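Local coordinates for ArCE4A (Arthrobacter sp. AW19M34-1, PDB 5LFZ), which probably acts as a metal-dependent carbohydrate esterase of family CE4, removing acetyl groups from N-acetylated polysaccharides, at residues T54-G59 against P116-P121; T145-H150 against I170-I175; T24-L29 against T196-D201; G36-R41 against I175-V180. One frame throughout, in Å; residues are numbered along the deposited sequence. Where two conformers were deposited one is given.

Interaction 1 of 4, residues T54-G59 against P116-P121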
loop_
_atom_site.group_PDB
_atom_site.type_symbol
_atom_site.label_atom_id
_atom_site.label_comp_id
_atom_site.label_asym_id
_atom_site.label_seq_id
_atom_site.Cartn_x
_atom_site.Cartn_y
_atom_site.Cartn_z
ATOM N N THR A 54 4.184 0.016 -2.651
ATOM C CA THR A 54 3.574 -0.997 -1.798
ATOM C C THR A 54 2.099 -1.094 -2.152
ATOM O O THR A 54 1.393 -0.083 -2.187
ATOM C CB THR A 54 3.756 -0.653 -0.317
ATOM O OG1 THR A 54 5.149 -0.440 -0.062
ATOM C CG2 THR A 54 3.233 -1.779 0.586
ATOM N N PHE A 55 1.653 -2.307 -2.447
ATOM C CA PHE A 55 0.286 -2.549 -2.869
ATOM C C PHE A 55 -0.478 -3.274 -1.782
ATOM O O PHE A 55 -0.170 -4.418 -1.461
ATOM C CB PHE A 55 0.266 -3.358 -4.173
ATOM C CG PHE A 55 0.864 -2.630 -5.344
ATOM C CD1 PHE A 55 2.220 -2.711 -5.619
ATOM C CD2 PHE A 55 0.061 -1.849 -6.162
ATOM C CE1 PHE A 55 2.766 -2.028 -6.697
ATOM C CE2 PHE A 55 0.601 -1.169 -7.240
ATOM C CZ PHE A 55 1.960 -1.259 -7.506
ATOM N N PHE A 56 -1.448 -2.598 -1.179
ATOM C CA PHE A 56 -2.304 -3.245 -0.197
ATOM C C PHE A 56 -3.493 -3.860 -0.920
ATOM O O PHE A 56 -4.452 -3.177 -1.280
ATOM C CB PHE A 56 -2.732 -2.259 0.875
ATOM C CG PHE A 56 -1.602 -1.832 1.757
ATOM C CD1 PHE A 56 -0.875 -0.684 1.481
ATOM C CD2 PHE A 56 -1.235 -2.608 2.845
ATOM C CE1 PHE A 56 0.178 -0.301 2.290
ATOM C CE2 PHE A 56 -0.189 -2.231 3.663
ATOM C CZ PHE A 56 0.529 -1.084 3.384
ATOM N N VAL A 57 -3.412 -5.167 -1.136
ATOM C CA VAL A 57 -4.330 -5.834 -2.048
ATOM C C VAL A 57 -5.561 -6.417 -1.358
ATOM O O VAL A 57 -5.512 -6.845 -0.202
ATOM C CB VAL A 57 -3.615 -6.958 -2.820
ATOM C CG1 VAL A 57 -2.531 -6.385 -3.696
ATOM C CG2 VAL A 57 -3.029 -8.012 -1.858
ATOM N N LEU A 58 -6.670 -6.419 -2.085
ATOM C CA LEU A 58 -7.889 -7.078 -1.630
ATOM C C LEU A 58 -7.862 -8.550 -2.011
ATOM O O LEU A 58 -7.728 -8.877 -3.185
ATOM C CB LEU A 58 -9.125 -6.405 -2.227
ATOM C CG LEU A 58 -9.566 -5.124 -1.529
ATOM C CD1 LEU A 58 -10.670 -4.433 -2.318
ATOM C CD2 LEU A 58 -10.041 -5.441 -0.120
ATOM N N GLY A 59 -7.988 -9.436 -1.025
ATOM C CA GLY A 59 -7.900 -10.861 -1.271
ATOM C C GLY A 59 -8.847 -11.359 -2.347
ATOM O O GLY A 59 -8.482 -12.213 -3.153
ATOM N N PRO A 116 2.274 -11.661 3.063
ATOM C CA PRO A 116 2.436 -10.237 3.371
ATOM C C PRO A 116 3.017 -10.066 4.765
ATOM O O PRO A 116 2.894 -10.969 5.598
ATOM C CB PRO A 116 1.008 -9.691 3.293
ATOM C CG PRO A 116 0.163 -10.871 3.654
ATOM C CD PRO A 116 0.852 -12.050 3.026
ATOM N N GLN A 117 3.660 -8.936 5.018
ATOM C CA GLN A 117 4.264 -8.702 6.318
ATOM C C GLN A 117 3.644 -7.487 6.982
ATOM O O GLN A 117 4.041 -7.097 8.078
ATOM C CB GLN A 117 5.778 -8.527 6.180
ATOM C CG GLN A 117 6.463 -9.703 5.509
ATOM C CD GLN A 117 7.892 -9.395 5.113
ATOM O OE1 GLN A 117 8.289 -8.231 5.033
ATOM N NE2 GLN A 117 8.675 -10.439 4.862
ATOM N N ILE A 118 2.669 -6.891 6.301
ATOM C CA ILE A 118 1.981 -5.697 6.770
ATOM C C ILE A 118 0.514 -5.754 6.355
ATOM O O ILE A 118 0.168 -6.419 5.375
ATOM C CB ILE A 118 2.619 -4.407 6.196
ATOM C CG1 ILE A 118 2.668 -4.483 4.666
ATOM C CG2 ILE A 118 4.024 -4.210 6.749
ATOM C CD1 ILE A 118 3.355 -3.288 4.008
ATOM N N LEU A 119 -0.345 -5.056 7.092
ATOM C CA LEU A 119 -1.767 -4.996 6.764
ATOM C C LEU A 119 -2.257 -3.568 6.939
ATOM O O LEU A 119 -1.865 -2.886 7.881
ATOM C CB LEU A 119 -2.580 -5.957 7.649
ATOM C CG LEU A 119 -4.101 -6.051 7.430
ATOM C CD1 LEU A 119 -4.598 -7.466 7.722
ATOM C CD2 LEU A 119 -4.877 -5.035 8.268
ATOM N N ARG A 120 -3.108 -3.120 6.024
ATOM C CA ARG A 120 -3.754 -1.815 6.142
ATOM C C ARG A 120 -5.246 -2.045 6.328
ATOM O O ARG A 120 -5.875 -2.714 5.513
ATOM C CB ARG A 120 -3.485 -0.954 4.914
ATOM C CG ARG A 120 -4.258 0.346 4.913
ATOM C CD ARG A 120 -3.810 1.242 3.781
ATOM N NE ARG A 120 -2.547 1.922 4.059
ATOM C CZ ARG A 120 -1.807 2.496 3.114
ATOM N NH1 ARG A 120 -2.211 2.441 1.851
ATOM N NH2 ARG A 120 -0.670 3.115 3.420
ATOM N N PRO A 121 -5.810 -1.533 7.424
ATOM C CA PRO A 121 -7.233 -1.782 7.663
ATOM C C PRO A 121 -8.095 -0.909 6.761
ATOM O O PRO A 121 -7.805 0.277 6.620
ATOM C CB PRO A 121 -7.412 -1.405 9.134
ATOM C CG PRO A 121 -6.369 -0.362 9.376
ATOM C CD PRO A 121 -5.187 -0.752 8.507
#
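R120 CB sits over one face of the F56 ring, and the chain then runs past the ring's CD1-CE1 side, a worked example of a cationic side chain packed along an aromatic one. The CB contact is of CH-pi type, 3.8 Å from the centroid of the F56 ring. With CG anti to the backbone N (chi1 173°), R120 CD passes near F56 CD1. A bend at chi3 then brings the guanidinium alongside the CD1-CE1 rim with its flat face turned to the ring, F56 CE1 lying over its centre, 3.5 Å from R120 CZ. The two planes are tilted by 33°, short of a parallel stack. The guanidinium N-H groups look elsewhere: NH1 to the carboxylate of D32 and the hydroxyl of T30, NE and NH2 to the carbonyls of V139 and L140. At the CZ-CE2 corner, I118 CD1 touches F56 CZ at 3.6 Å and meets T54 CG2 tip to tip at 3.7 Å. With an alanine at F56, R120 would probably lose the surface it lies against, its head less firmly aimed at D32. The R120 carbonyl accepts from H82, a nickel ligand, which makes R120 a second-shell residue of the metal site. Aromatic packing thus covers one face of the buried guanidinium, while the salt bridge and carbonyls satisfy its nitrogens and probably fix its aim.

Interaction 2 of 4, residues T145-H150 against I170-I175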
loop_
_atom_site.group_PDB
_atom_site.type_symbol
_atom_site.label_atom_id
_atom_site.label_comp_id
_atom_site.label_asym_id
_atom_site.label_seq_id
_atom_site.Cartn_x
_atom_site.Cartn_y
_atom_site.Cartn_z
ATOM N N THR A 145 -4.301 11.324 -0.624
ATOM C CA THR A 145 -4.440 12.080 -1.872
ATOM C C THR A 145 -5.893 12.351 -2.238
ATOM O O THR A 145 -6.176 13.128 -3.160
ATOM C CB THR A 145 -3.786 11.355 -3.054
ATOM O OG1 THR A 145 -4.435 10.092 -3.253
ATOM C CG2 THR A 145 -2.309 11.153 -2.802
ATOM N N LEU A 146 -6.804 11.710 -1.511
ATOM C CA LEU A 146 -8.243 11.838 -1.727
ATOM C C LEU A 146 -8.659 11.357 -3.114
ATOM O O LEU A 146 -9.720 11.737 -3.612
ATOM C CB LEU A 146 -8.699 13.290 -1.522
ATOM C CG LEU A 146 -8.427 13.877 -0.135
ATOM C CD1 LEU A 146 -8.724 15.372 -0.109
ATOM C CD2 LEU A 146 -9.245 13.139 0.912
ATOM N N ASP A 147 -7.845 10.505 -3.734
ATOM C CA ASP A 147 -8.145 10.099 -5.104
ATOM C C ASP A 147 -9.399 9.221 -5.151
ATOM O O ASP A 147 -10.049 9.112 -6.195
ATOM C CB ASP A 147 -6.935 9.411 -5.773
ATOM C CG ASP A 147 -6.567 8.058 -5.163
ATOM O OD1 ASP A 147 -6.834 7.796 -3.973
ATOM O OD2 ASP A 147 -5.962 7.259 -5.910
ATOM N N TRP A 148 -9.767 8.659 -4.001
ATOM C CA TRP A 148 -10.984 7.865 -3.868
ATOM C C TRP A 148 -12.244 8.729 -3.977
ATOM O O TRP A 148 -13.332 8.210 -4.234
ATOM C CB TRP A 148 -10.973 7.105 -2.534
ATOM C CG TRP A 148 -10.790 8.010 -1.350
ATOM C CD1 TRP A 148 -9.615 8.530 -0.894
ATOM C CD2 TRP A 148 -11.810 8.494 -0.468
ATOM N NE1 TRP A 148 -9.839 9.319 0.210
ATOM C CE2 TRP A 148 -11.179 9.311 0.493
ATOM C CE3 TRP A 148 -13.195 8.316 -0.396
ATOM C CZ2 TRP A 148 -11.885 9.948 1.513
ATOM C CZ3 TRP A 148 -13.896 8.949 0.618
ATOM C CH2 TRP A 148 -13.240 9.757 1.557
ATOM N N LYS A 149 -12.102 10.038 -3.776
ATOM C CA LYS A 149 -13.235 10.948 -3.938
ATOM C C LYS A 149 -13.240 11.667 -5.280
ATOM O O LYS A 149 -14.280 11.739 -5.936
ATOM C CB LYS A 149 -13.283 12.006 -2.827
ATOM C CG LYS A 149 -13.823 11.511 -1.506
ATOM N N HIS A 150 -12.098 12.217 -5.687
ATOM C CA HIS A 150 -12.107 13.098 -6.855
ATOM C C HIS A 150 -11.668 12.422 -8.151
ATOM O O HIS A 150 -11.970 12.925 -9.231
ATOM C CB HIS A 150 -11.244 14.343 -6.602
ATOM C CG HIS A 150 -9.849 14.051 -6.136
ATOM N ND1 HIS A 150 -8.905 13.441 -6.934
ATOM C CD2 HIS A 150 -9.228 14.326 -4.964
ATOM C CE1 HIS A 150 -7.770 13.332 -6.268
ATOM N NE2 HIS A 150 -7.937 13.864 -5.070
ATOM N N ILE A 170 2.168 7.783 1.432
ATOM C CA ILE A 170 1.151 8.394 0.583
ATOM C C ILE A 170 0.096 7.370 0.196
ATOM O O ILE A 170 0.428 6.314 -0.340
ATOM C CB ILE A 170 1.772 8.995 -0.689
ATOM C CG1 ILE A 170 2.876 9.991 -0.320
ATOM C CG2 ILE A 170 0.696 9.653 -1.550
ATOM C CD1 ILE A 170 3.538 10.626 -1.521
ATOM N N LEU A 171 -1.166 7.681 0.492
ATOM C CA LEU A 171 -2.297 6.817 0.147
ATOM C C LEU A 171 -2.900 7.164 -1.206
ATOM O O LEU A 171 -3.370 8.282 -1.421
ATOM C CB LEU A 171 -3.391 6.902 1.220
ATOM C CG LEU A 171 -4.711 6.189 0.903
ATOM C CD1 LEU A 171 -4.525 4.681 0.864
ATOM C CD2 LEU A 171 -5.789 6.566 1.915
ATOM N N MET A 172 -2.881 6.188 -2.106
ATOM C CA MET A 172 -3.583 6.261 -3.373
ATOM C C MET A 172 -4.332 4.958 -3.593
ATOM O O MET A 172 -4.148 3.992 -2.842
ATOM C CB MET A 172 -2.615 6.522 -4.524
ATOM C CG MET A 172 -1.994 7.900 -4.479
ATOM S SD MET A 172 -0.611 8.037 -5.618
ATOM C CE MET A 172 0.588 6.988 -4.798
ATOM N N HIS A 173 -5.174 4.940 -4.617
ATOM C CA HIS A 173 -5.988 3.779 -4.922
ATOM C C HIS A 173 -5.764 3.269 -6.327
ATOM O O HIS A 173 -5.812 4.012 -7.311
ATOM C CB HIS A 173 -7.467 4.095 -4.701
ATOM C CG HIS A 173 -7.808 4.308 -3.261
ATOM N ND1 HIS A 173 -7.481 5.460 -2.583
ATOM C CD2 HIS A 173 -8.393 3.487 -2.356
ATOM C CE1 HIS A 173 -7.869 5.349 -1.322
ATOM N NE2 HIS A 173 -8.430 4.166 -1.161
ATOM N N ASP A 174 -5.494 1.973 -6.386
ATOM C CA ASP A 174 -5.408 1.225 -7.622
ATOM C C ASP A 174 -6.805 0.723 -8.013
ATOM O O ASP A 174 -7.071 -0.482 -8.019
ATOM C CB ASP A 174 -4.428 0.062 -7.434
ATOM C CG ASP A 174 -4.217 -0.740 -8.691
ATOM O OD1 ASP A 174 -4.631 -0.281 -9.781
ATOM O OD2 ASP A 174 -3.643 -1.844 -8.571
ATOM N N ILE A 175 -7.714 1.649 -8.299
ATOM C CA ILE A 175 -9.074 1.274 -8.690
ATOM C C ILE A 175 -9.524 2.024 -9.925
ATOM O O ILE A 175 -10.596 1.774 -10.454
ATOM C CB ILE A 175 -10.113 1.553 -7.575
ATOM C CG1 ILE A 175 -10.113 3.028 -7.171
ATOM C CG2 ILE A 175 -9.838 0.711 -6.379
ATOM C CD1 ILE A 175 -11.267 3.448 -6.273
#
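D147 faces H173 with its carboxylate turned 45° from the imidazole plane, and both oxygens are used. D147 OD1 lies at the ring edge and accepts from H173 ND1 at 2.8 Å, on its syn side though 23° out of the carboxylate plane. D147 OD2 takes the backbone H173 N at 2.8 Å through its syn lone pair, and H176 NE2 also bonds to it. The Asp CG sits between its backbone N and carbonyl carbon (chi1 67°), a turn that carries the group across to the strand. W148 runs alongside H173 and points the same way; its CB lies over the imidazole face, 3.9 Å from the centroid, while its indole is oblique to the ring. The pair D147-H173 links the start of helix 147-150 (Asp-Trp) to the Leu-Met-His end of strand 168-173, both probably CE4 (NodB) family motifs. H173 comes within about 4 Å of the nickel ion, and its equivalent in CE4 relatives is thought to be the general acid. Nearer the start of both segments, T145 grips the L171 carbonyl twice, through OG1 at 2.8 Å and its backbone N at 3.3 Å. T145 CG2 packs on I170 CG2, 3.6 Å away.

Interaction 3 of 4, residues T24-L29 against T196-D201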
loop_
_atom_site.group_PDB
_atom_site.type_symbol
_atom_site.label_atom_id
_atom_site.label_comp_id
_atom_site.label_asym_id
_atom_site.label_seq_id
_atom_site.Cartn_x
_atom_site.Cartn_y
_atom_site.Cartn_z
ATOM N N THR A 24 18.402 9.335 4.755
ATOM C CA THR A 24 17.879 9.698 3.441
ATOM C C THR A 24 16.405 10.085 3.545
ATOM O O THR A 24 15.651 9.495 4.315
ATOM C CB THR A 24 18.057 8.538 2.429
ATOM O OG1 THR A 24 19.446 8.191 2.344
ATOM C CG2 THR A 24 17.559 8.919 1.041
ATOM N N LYS A 25 16.003 11.100 2.787
ATOM C CA LYS A 25 14.621 11.565 2.818
ATOM C C LYS A 25 13.722 10.623 2.032
ATOM O O LYS A 25 13.649 10.683 0.803
ATOM C CB LYS A 25 14.517 12.984 2.269
ATOM C CG LYS A 25 15.334 13.995 3.048
ATOM C CD LYS A 25 15.303 15.346 2.368
ATOM C CE LYS A 25 16.680 15.979 2.348
ATOM N NZ LYS A 25 16.635 17.342 1.750
ATOM N N CYS A 26 13.039 9.752 2.763
ATOM C CA CYS A 26 12.214 8.700 2.171
ATOM C C CYS A 26 10.717 8.971 2.174
ATOM O O CYS A 26 10.176 9.596 3.084
ATOM C CB CYS A 26 12.455 7.369 2.898
ATOM S SG CYS A 26 14.112 6.681 2.714
ATOM N N VAL A 27 10.063 8.474 1.129
ATOM C CA VAL A 27 8.615 8.504 0.997
ATOM C C VAL A 27 8.163 7.137 0.482
ATOM O O VAL A 27 8.845 6.543 -0.357
ATOM C CB VAL A 27 8.162 9.626 0.039
ATOM C CG1 VAL A 27 6.723 9.431 -0.393
ATOM C CG2 VAL A 27 8.348 10.990 0.694
ATOM N N ALA A 28 7.042 6.625 0.992
ATOM C CA ALA A 28 6.486 5.383 0.465
ATOM C C ALA A 28 5.183 5.628 -0.288
ATOM O O ALA A 28 4.188 6.057 0.301
ATOM C CB ALA A 28 6.263 4.380 1.595
ATOM N N LEU A 29 5.195 5.373 -1.593
ATOM C CA LEU A 29 3.969 5.384 -2.396
ATOM C C LEU A 29 3.204 4.105 -2.121
ATOM O O LEU A 29 3.773 3.016 -2.205
ATOM C CB LEU A 29 4.278 5.477 -3.890
ATOM C CG LEU A 29 5.049 6.693 -4.394
ATOM C CD1 LEU A 29 5.096 6.678 -5.917
ATOM C CD2 LEU A 29 4.409 7.963 -3.870
ATOM N N THR A 196 13.473 10.039 -1.963
ATOM C CA THR A 196 13.787 8.704 -2.439
ATOM C C THR A 196 12.568 7.838 -2.167
ATOM O O THR A 196 12.028 7.862 -1.067
ATOM C CB THR A 196 15.031 8.133 -1.746
ATOM O OG1 THR A 196 16.180 8.905 -2.126
ATOM C CG2 THR A 196 15.253 6.667 -2.127
ATOM N N LEU A 197 12.114 7.110 -3.181
ATOM C CA LEU A 197 10.866 6.365 -3.071
ATOM C C LEU A 197 11.184 4.932 -2.676
ATOM O O LEU A 197 12.020 4.279 -3.303
ATOM C CB LEU A 197 10.090 6.425 -4.384
ATOM C CG LEU A 197 9.902 7.856 -4.913
ATOM C CD1 LEU A 197 9.144 7.889 -6.224
ATOM C CD2 LEU A 197 9.184 8.703 -3.896
ATOM N N VAL A 198 10.530 4.452 -1.622
ATOM C CA VAL A 198 10.866 3.156 -1.031
ATOM C C VAL A 198 9.620 2.334 -0.725
ATOM O O VAL A 198 8.514 2.858 -0.720
ATOM C CB VAL A 198 11.668 3.315 0.284
ATOM C CG1 VAL A 198 12.987 4.040 0.045
ATOM C CG2 VAL A 198 10.830 4.027 1.347
ATOM N N THR A 199 9.806 1.044 -0.458
ATOM C CA THR A 199 8.699 0.219 0.015
ATOM C C THR A 199 8.468 0.509 1.491
ATOM O O THR A 199 9.312 1.117 2.143
ATOM C CB THR A 199 8.971 -1.281 -0.166
ATOM O OG1 THR A 199 10.124 -1.647 0.601
ATOM C CG2 THR A 199 9.204 -1.611 -1.637
ATOM N N VAL A 200 7.325 0.082 2.015
ATOM C CA VAL A 200 7.010 0.291 3.420
ATOM C C VAL A 200 8.048 -0.396 4.307
ATOM O O VAL A 200 8.473 0.151 5.331
ATOM C CB VAL A 200 5.584 -0.217 3.744
ATOM C CG1 VAL A 200 5.363 -0.314 5.236
ATOM C CG2 VAL A 200 4.542 0.701 3.104
ATOM N N ASP A 201 8.487 -1.575 3.881
ATOM C CA ASP A 201 9.509 -2.325 4.600
ATOM C C ASP A 201 10.777 -1.491 4.767
ATOM O O ASP A 201 11.292 -1.345 5.874
ATOM C CB ASP A 201 9.822 -3.624 3.867
ATOM C CG ASP A 201 10.603 -4.588 4.717
ATOM O OD1 ASP A 201 9.974 -5.397 5.431
ATOM O OD2 ASP A 201 11.848 -4.528 4.677
HETATM O O HOH W 1 5.891 2.007 -0.826
HETATM O O HOH W 2 7.445 4.264 -2.962
#
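C26 and V27 run parallel to T196 and L197 as neighbouring strands, stitched by three backbone bonds: T196 N to K25 O at 2.8 Å, V27 N to T196 O and V198 N to V27 O. Beyond V198, segment 196-201 swings off into helix 200-203, and two waters enter the widening gap. One water lies between L29 O and V198 O; the other accepts from L29 N at 2.9 Å and lies close to V198 O. Side chains alternate between the faces of the pair. On the face of C26 and T196, C26 SG lies 3.9 Å from V198 CG1; rotation about CA-CB puts the sulfur anti to the carbonyl carbon (chi1 -66°), and a disulfide to C21 ties it to the N-terminal segment. A28 CB meets V200 CG2 at 4.3 Å, with L203 packing on C26, A28 and V198. On the opposite face, L197 CD2 approaches V27 CB at 4.2 Å, and L197 CD1 comes equally near L29 CD1, both leucines resting on L190 of helix 177-192. At the start of the pair, T24 CG2 abuts T196 OG1 at 3.5 Å. Strand 26-32 thus gives one edge to 196-197 and then, from L29 onward, to 54-57, while 168-173 takes the other, an irregular pairing in keeping with the distorted beta/alpha barrel of CE4 deacetylases.

Interaction 4 of 4, residues G36-R41 against I175-V180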
loop_
_atom_site.group_PDB
_atom_site.type_symbol
_atom_site.label_atom_id
_atom_site.label_comp_id
_atom_site.label_asym_id
_atom_site.label_seq_id
_atom_site.Cartn_x
_atom_site.Cartn_y
_atom_site.Cartn_z
ATOM N N GLY A 36 -6.406 -4.701 -10.146
ATOM C CA GLY A 36 -7.510 -4.508 -11.063
ATOM C C GLY A 36 -6.984 -4.253 -12.458
ATOM O O GLY A 36 -5.813 -4.512 -12.745
ATOM N N GLU A 37 -7.848 -3.725 -13.317
ATOM C CA GLU A 37 -7.542 -3.576 -14.734
ATOM C C GLU A 37 -6.465 -2.529 -15.012
ATOM O O GLU A 37 -5.913 -2.484 -16.115
ATOM C CB GLU A 37 -8.810 -3.219 -15.501
ATOM C CG GLU A 37 -9.380 -1.869 -15.105
ATOM C CD GLU A 37 -10.797 -1.662 -15.592
ATOM O OE1 GLU A 37 -10.973 -1.301 -16.773
ATOM O OE2 GLU A 37 -11.733 -1.868 -14.788
ATOM N N TYR A 38 -6.153 -1.701 -14.020
ATOM C CA TYR A 38 -5.156 -0.654 -14.214
ATOM C C TYR A 38 -3.805 -0.987 -13.591
ATOM O O TYR A 38 -2.829 -0.269 -13.813
ATOM C CB TYR A 38 -5.655 0.681 -13.648
ATOM C CG TYR A 38 -7.022 1.085 -14.145
ATOM C CD1 TYR A 38 -7.191 1.608 -15.419
ATOM C CD2 TYR A 38 -8.142 0.948 -13.337
ATOM C CE1 TYR A 38 -8.447 1.984 -15.878
ATOM C CE2 TYR A 38 -9.400 1.323 -13.783
ATOM C CZ TYR A 38 -9.545 1.834 -15.056
ATOM O OH TYR A 38 -10.796 2.203 -15.505
ATOM N N THR A 39 -3.742 -2.074 -12.829
ATOM C CA THR A 39 -2.545 -2.390 -12.059
ATOM C C THR A 39 -1.310 -2.613 -12.934
ATOM O O THR A 39 -0.217 -2.154 -12.604
ATOM C CB THR A 39 -2.775 -3.623 -11.180
ATOM O OG1 THR A 39 -3.956 -3.423 -10.390
ATOM C CG2 THR A 39 -1.579 -3.843 -10.253
ATOM N N ASN A 40 -1.474 -3.304 -14.053
ATOM C CA ASN A 40 -0.318 -3.551 -14.906
ATOM C C ASN A 40 0.217 -2.286 -15.576
ATOM O O ASN A 40 1.432 -2.128 -15.724
ATOM C CB ASN A 40 -0.650 -4.606 -15.940
ATOM C CG ASN A 40 -0.558 -5.996 -15.365
ATOM O OD1 ASN A 40 0.532 -6.553 -15.245
ATOM N ND2 ASN A 40 -1.693 -6.549 -14.960
ATOM N N ARG A 41 -0.673 -1.376 -15.970
ATOM C CA ARG A 41 -0.233 -0.094 -16.506
ATOM C C ARG A 41 0.500 0.685 -15.427
ATOM O O ARG A 41 1.502 1.344 -15.689
ATOM C CB ARG A 41 -1.417 0.716 -17.042
ATOM C CG ARG A 41 -1.964 0.181 -18.355
ATOM C CD ARG A 41 -3.359 0.700 -18.639
ATOM N NE ARG A 41 -3.364 2.139 -18.878
ATOM C CZ ARG A 41 -4.466 2.876 -18.915
ATOM N NH1 ARG A 41 -5.649 2.303 -18.734
ATOM N NH2 ARG A 41 -4.386 4.179 -19.138
ATOM N N ILE A 175 -7.714 1.649 -8.299
ATOM C CA ILE A 175 -9.074 1.274 -8.690
ATOM C C ILE A 175 -9.524 2.024 -9.925
ATOM O O ILE A 175 -10.596 1.774 -10.454
ATOM C CB ILE A 175 -10.113 1.553 -7.575
ATOM C CG1 ILE A 175 -10.113 3.028 -7.171
ATOM C CG2 ILE A 175 -9.838 0.711 -6.379
ATOM C CD1 ILE A 175 -11.267 3.448 -6.273
ATOM N N HIS A 176 -8.699 2.954 -10.380
ATOM C CA HIS A 176 -9.165 3.947 -11.334
ATOM C C HIS A 176 -8.022 4.475 -12.185
ATOM O O HIS A 176 -6.857 4.418 -11.785
ATOM C CB HIS A 176 -9.914 5.046 -10.558
ATOM C CG HIS A 176 -9.103 5.697 -9.480
ATOM N ND1 HIS A 176 -8.910 7.058 -9.399
ATOM C CD2 HIS A 176 -8.328 5.154 -8.515
ATOM C CE1 HIS A 176 -8.136 7.327 -8.360
ATOM N NE2 HIS A 176 -7.751 6.189 -7.822
ATOM N N GLU A 177 -8.363 4.947 -13.381
ATOM C CA GLU A 177 -7.375 5.374 -14.366
ATOM C C GLU A 177 -6.503 6.518 -13.865
ATOM O O GLU A 177 -5.354 6.651 -14.275
ATOM C CB GLU A 177 -8.063 5.787 -15.672
ATOM C CG GLU A 177 -7.081 6.222 -16.747
ATOM C CD GLU A 177 -7.347 5.581 -18.085
ATOM O OE1 GLU A 177 -7.710 6.315 -19.028
ATOM O OE2 GLU A 177 -7.197 4.345 -18.196
ATOM N N SER A 178 -7.040 7.345 -12.976
ATOM C CA SER A 178 -6.309 8.539 -12.584
ATOM C C SER A 178 -4.998 8.208 -11.873
ATOM O O SER A 178 -4.045 8.964 -11.972
ATOM C CB SER A 178 -7.176 9.461 -11.722
ATOM O OG SER A 178 -7.696 8.811 -10.592
ATOM N N SER A 179 -4.924 7.069 -11.192
ATOM C CA SER A 179 -3.658 6.672 -10.585
ATOM C C SER A 179 -2.593 6.353 -11.636
ATOM O O SER A 179 -1.423 6.702 -11.473
ATOM C CB SER A 179 -3.871 5.477 -9.658
ATOM O OG SER A 179 -4.676 5.872 -8.562
ATOM N N VAL A 180 -3.002 5.695 -12.715
ATOM C CA VAL A 180 -2.110 5.433 -13.837
ATOM C C VAL A 180 -1.580 6.731 -14.429
ATOM O O VAL A 180 -0.383 6.870 -14.680
ATOM C CB VAL A 180 -2.815 4.626 -14.943
ATOM C CG1 VAL A 180 -1.900 4.461 -16.142
ATOM C CG2 VAL A 180 -3.232 3.262 -14.407
HETATM O O HOH W 3 -11.400 4.878 -14.044
#
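Y38 lays its ring against the peptide joining H176 to E177, with E177 N above the ring centre and H176 C nearer the rim, 3.7 Å from Y38 CD2. E37 CG covers the opposite face, so the phenol is sandwiched between its own turn and the start of helix 177-192. Its hydroxyl and E177 N share a water, 3.1 Å from Y38 OH. At the root of the ring, Y38 CB packs on V180 CG2 at 3.6 Å, while V180 CG1 touches R41 CB and NE. E177 stretches out with CG anti to its backbone N (chi1 -179°) and bends at chi2, which brings OE2 to the guanidinium edge and 3.5 Å from Y38 CE1. R41 NH1 bonds to E177 OE2 at 2.6 Å, and R41 NH2 more weakly to the same oxygen. With the planes 81° apart, NH1 meets OE2 on its anti side and OE1 takes no bond from R41. A serine in place of Y38 would probably strip the aromatic cover from the H176-E177 peptide, lose the water link and leave E177 freer to move. Packing thus joins the turn before helix 39-48 to the other helix start, and the solvent-side ion pair probably adds a weaker tie.

Three of the contacts share one sheet: strand 26-32, in interaction 3, is bonded to strand 54-57 of interaction 1 (T54 N to L29 O, 3.1 Å) and to strand 168-173 of interaction 2 (I170 N to A28 O, 2.9 Å). Interactions 1 and 2 meet where R120 NH1 packs on L171 CD1 at 3.4 Å, and their R120 and H173 side chains come within about 6 and 4 Å of the nickel ion held by D33, H82 and H86. Interaction 4 continues interaction 2 through the shared I175, centres about 11 Å apart, beside the metal-site end of the strands. Interaction 3, about 21 Å from interaction 4 between centres, belongs to the far end.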